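PDB 4A0S: octenoyl-CoA reductase/carboxylase, which catalyses the NADPH-dependent reductive carboxylation of 2-octenoyl-CoA, supplying an unusual extender unit for cinnabaramide polyketide biosynthesis. Local coordinates for residues V288-R293 and G320-V325. Sequence-based numbering, arbitrary orientation.
With CO8 (octanoyl-coenzyme A), chain L.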
loop_
_atom_site.group_PDB
_atom_site.type_symbol
_atom_site.label_atom_id
_atom_site.label_comp_id
_atom_site.label_asym_id
_atom_site.label_seq_id
_atom_site.Cartn_x
_atom_site.Cartn_y
_atom_site.Cartn_z
ATOM N N VAL A 288 29.141 -14.445 6.375
ATOM C CA VAL A 288 28.096 -13.520 5.936
ATOM C C VAL A 288 27.379 -12.961 7.160
ATOM O O VAL A 288 27.145 -11.758 7.237
ATOM C CB VAL A 288 27.108 -14.142 4.909
ATOM C CG1 VAL A 288 25.955 -13.194 4.618
ATOM C CG2 VAL A 288 27.827 -14.464 3.613
ATOM N N VAL A 289 27.074 -13.820 8.133
ATOM C CA VAL A 289 26.400 -13.361 9.353
ATOM C C VAL A 289 27.291 -12.406 10.139
ATOM O O VAL A 289 26.868 -11.291 10.469
ATOM C CB VAL A 289 25.903 -14.534 10.242
ATOM C CG1 VAL A 289 25.418 -14.028 11.592
ATOM C CG2 VAL A 289 24.776 -15.289 9.536
ATOM N N GLU A 290 28.524 -12.830 10.417
ATOM C CA GLU A 290 29.482 -11.981 11.134
ATOM C C GLU A 290 29.623 -10.637 10.432
ATOM O O GLU A 290 29.434 -9.594 11.046
ATOM C CB GLU A 290 30.859 -12.636 11.242
ATOM C CG GLU A 290 30.922 -13.904 12.059
ATOM C CD GLU A 290 32.225 -14.654 11.837
ATOM O OE1 GLU A 290 32.293 -15.468 10.892
ATOM O OE2 GLU A 290 33.190 -14.414 12.588
ATOM N N THR A 291 29.945 -10.684 9.141
ATOM C CA THR A 291 30.140 -9.486 8.333
ATOM C C THR A 291 28.873 -8.640 8.265
ATOM O O THR A 291 28.937 -7.427 8.439
ATOM C CB THR A 291 30.633 -9.834 6.914
ATOM O OG1 THR A 291 31.849 -10.579 7.007
ATOM C CG2 THR A 291 30.885 -8.568 6.092
ATOM N N GLY A 292 27.730 -9.285 8.035
ATOM C CA GLY A 292 26.437 -8.599 8.052
ATOM C C GLY A 292 26.275 -7.839 9.349
ATOM O O GLY A 292 25.905 -6.663 9.355
ATOM N N ARG A 293 26.582 -8.524 10.448
ATOM C CA ARG A 293 26.574 -7.924 11.775
ATOM C C ARG A 293 27.514 -6.726 11.876
ATOM O O ARG A 293 27.120 -5.684 12.384
ATOM C CB ARG A 293 26.933 -8.963 12.834
ATOM C CG ARG A 293 25.816 -9.924 13.156
ATOM C CD ARG A 293 26.366 -11.193 13.766
ATOM N NE ARG A 293 25.397 -11.833 14.648
ATOM C CZ ARG A 293 25.545 -13.048 15.164
ATOM N NH1 ARG A 293 26.623 -13.770 14.879
ATOM N NH2 ARG A 293 24.612 -13.545 15.961
ATOM N N GLY A 320 23.438 -11.734 0.767
ATOM C CA GLY A 320 23.279 -12.350 2.072
ATOM C C GLY A 320 23.483 -11.309 3.139
ATOM O O GLY A 320 22.773 -11.284 4.136
ATOM N N LEU A 321 24.453 -10.427 2.911
ATOM C CA LEU A 321 24.697 -9.301 3.809
ATOM C C LEU A 321 23.483 -8.375 3.831
ATOM O O LEU A 321 23.023 -7.983 4.896
ATOM C CB LEU A 321 25.938 -8.532 3.367
ATOM C CG LEU A 321 27.205 -9.386 3.260
ATOM C CD1 LEU A 321 28.264 -8.677 2.417
ATOM C CD2 LEU A 321 27.705 -9.656 4.649
ATOM N N SER A 322 22.965 -8.059 2.643
ATOM C CA SER A 322 21.839 -7.132 2.483
ATOM C C SER A 322 20.647 -7.596 3.300
ATOM O O SER A 322 20.015 -6.787 3.984
ATOM C CB SER A 322 21.458 -6.998 1.016
ATOM O OG SER A 322 22.503 -6.363 0.317
ATOM N N VAL A 323 20.374 -8.898 3.254
ATOM C CA VAL A 323 19.303 -9.492 4.050
ATOM C C VAL A 323 19.567 -9.346 5.549
ATOM O O VAL A 323 18.663 -9.038 6.324
ATOM C CB VAL A 323 19.069 -10.985 3.689
ATOM C CG1 VAL A 323 18.108 -11.613 4.655
ATOM C CG2 VAL A 323 18.499 -11.088 2.305
ATOM N N ILE A 324 20.809 -9.541 5.953
ATOM C CA ILE A 324 21.128 -9.492 7.378
ATOM C C ILE A 324 21.064 -8.068 7.914
ATOM O O ILE A 324 20.498 -7.816 8.984
ATOM C CB ILE A 324 22.506 -10.118 7.661
ATOM C CG1 ILE A 324 22.431 -11.629 7.402
ATOM C CG2 ILE A 324 22.933 -9.834 9.119
ATOM C CD1 ILE A 324 23.766 -12.280 7.229
ATOM N N VAL A 325 21.618 -7.145 7.136
ATOM C CA VAL A 325 21.820 -5.769 7.578
ATOM C C VAL A 325 20.535 -4.947 7.674
ATOM O O VAL A 325 20.430 -4.071 8.515
ATOM C CB VAL A 325 22.861 -5.071 6.694
ATOM C CG1 VAL A 325 22.250 -4.621 5.365
ATOM C CG2 VAL A 325 23.496 -3.943 7.418
HETATM N N1A CO8 L . 24.180 -23.344 23.103
HETATM C C2A CO8 L . 24.161 -22.163 23.714
HETATM N N3A CO8 L . 24.106 -21.025 23.026
HETATM C C4A CO8 L . 24.069 -21.041 21.678
HETATM C C5A CO8 L . 24.089 -22.261 21.009
HETATM C C6A CO8 L . 24.147 -23.434 21.760
HETATM N N6A CO8 L . 24.163 -24.627 21.165
HETATM N N7A CO8 L . 24.044 -22.004 19.703
HETATM C C8A CO8 L . 23.999 -20.680 19.553
HETATM N N9A CO8 L . 24.022 -20.084 20.753
HETATM C C1B CO8 L . 23.967 -18.598 21.011
HETATM C C2B CO8 L . 25.221 -17.793 20.636
HETATM O O2B CO8 L . 25.466 -16.798 21.643
HETATM C C3B CO8 L . 24.837 -17.136 19.308
HETATM O O3B CO8 L . 25.454 -15.851 19.175
HETATM P P3B CO8 L . 26.499 -15.559 17.975
HETATM O O7A CO8 L . 27.633 -16.709 18.123
HETATM O O8A CO8 L . 25.703 -15.869 16.599
HETATM O O9A CO8 L . 27.028 -14.175 18.045
HETATM C C4B CO8 L . 23.344 -16.915 19.468
HETATM O O4B CO8 L . 22.875 -18.094 20.169
HETATM C C5B CO8 L . 22.688 -16.736 18.077
HETATM O O5B CO8 L . 21.314 -16.283 18.178
HETATM P P1A CO8 L . 20.923 -14.710 18.439
HETATM O O1A CO8 L . 19.302 -14.631 18.275
HETATM O O2A CO8 L . 21.390 -14.209 19.760
HETATM O O3A CO8 L . 21.582 -13.814 17.231
HETATM P P2A CO8 L . 20.738 -13.152 15.993
HETATM O O4A CO8 L . 21.873 -12.777 14.914
HETATM O O5A CO8 L . 19.863 -11.983 16.331
HETATM O O6A CO8 L . 19.908 -14.355 15.305
HETATM C CBP CO8 L . 17.961 -15.510 14.410
HETATM C CCP CO8 L . 18.561 -14.170 14.844
HETATM C CDP CO8 L . 18.796 -16.032 13.231
HETATM C CEP CO8 L . 16.513 -15.251 13.966
HETATM C CAP CO8 L . 18.034 -16.487 15.621
HETATM O OAP CO8 L . 17.475 -15.868 16.796
HETATM C C9P CO8 L . 17.261 -17.785 15.367
HETATM O O9P CO8 L . 17.676 -18.647 14.583
HETATM N N8P CO8 L . 16.124 -17.849 16.061
HETATM C C7P CO8 L . 15.177 -18.955 15.959
HETATM C C6P CO8 L . 14.476 -18.848 14.601
HETATM C C5P CO8 L . 14.063 -20.247 14.156
HETATM O O5P CO8 L . 14.846 -20.981 13.549
HETATM N N4P CO8 L . 12.832 -20.612 14.512
HETATM C C3P CO8 L . 11.915 -19.726 15.246
HETATM C C2P CO8 L . 10.528 -20.341 15.188
HETATM S S1P CO8 L . 9.655 -19.993 13.607
HETATM C "C1'" CO8 L . 8.102 -20.440 14.199
HETATM O "O1'" CO8 L . 7.798 -21.637 14.238
HETATM C "C2'" CO8 L . 7.274 -19.425 14.671
HETATM C "C3'" CO8 L . 6.003 -19.685 15.171
HETATM C "C4'" CO8 L . 5.129 -18.675 15.597
HETATM C "C5'" CO8 L . 5.704 -17.255 15.643
HETATM C "C6'" CO8 L . 4.746 -16.316 16.399
HETATM C "C7'" CO8 L . 5.506 -15.033 16.693
HETATM C "C8'" CO8 L . 4.577 -14.025 17.347
#
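Ile324 is a knob pressed into a hole formed by Val288, Val289, Gly292 and Arg293, where segments 288-293 and 320-325, on helices 285-303 and 316-325 of the nucleotide-binding Rossmann domain, cross at -53° with axes 8.5 Å apart at closest approach. Its two branches divide the work: CD1 reaches Val288 CG1 at 3.5 Å and touches Val289 CG2, the Ile324 and Val289 side chains crossing at about a right angle, while CG2, anti to the backbone N, lies over the Gly292 backbone. Glycines bring the helices together at two points. At Gly292 and Gly320 no CB stands between the helices, and Val288 CG1 rests 3.4 Å from Gly320 C. Leu321 adds a second apolar finger, its CD2 lying 3.4 Å from Gly292 N and touching Thr291 CG2. Thr291 OG1 hydrogen-bonds to Arg287 O within its own helix, leaving the methyl for Leu321. Tyr349 of helix 347-352 packs on Val289 and Ile324.

The charged chemistry lies on another side of helix 285-303. Extended from CG to NE, Arg293 carries its guanidinium to octanoyl-CoA, where O8A of the 3'-phosphate sits at the edge of the group, in plane, and accepts bonds from NH2 (2.6 Å) and NH1 (2.9 Å). NH2 also makes weak bonds to the diphosphate oxygens O4A and O3A. Val289 CG1 lies 3.3 Å above the plane of the Arg293 guanidinium, nearer its border than its middle. Arg286 joins Arg293 at the ligand, and the anionic phosphates probably offset their like charges. A leucine in place of Arg293 would probably leave the 3'-phosphate without this forked grip and weaken the hold on the diphosphate. The helix thus has an apolar, glycine-notched side fixed against its neighbour and a cationic side that binds the phosphate end of the coenzyme.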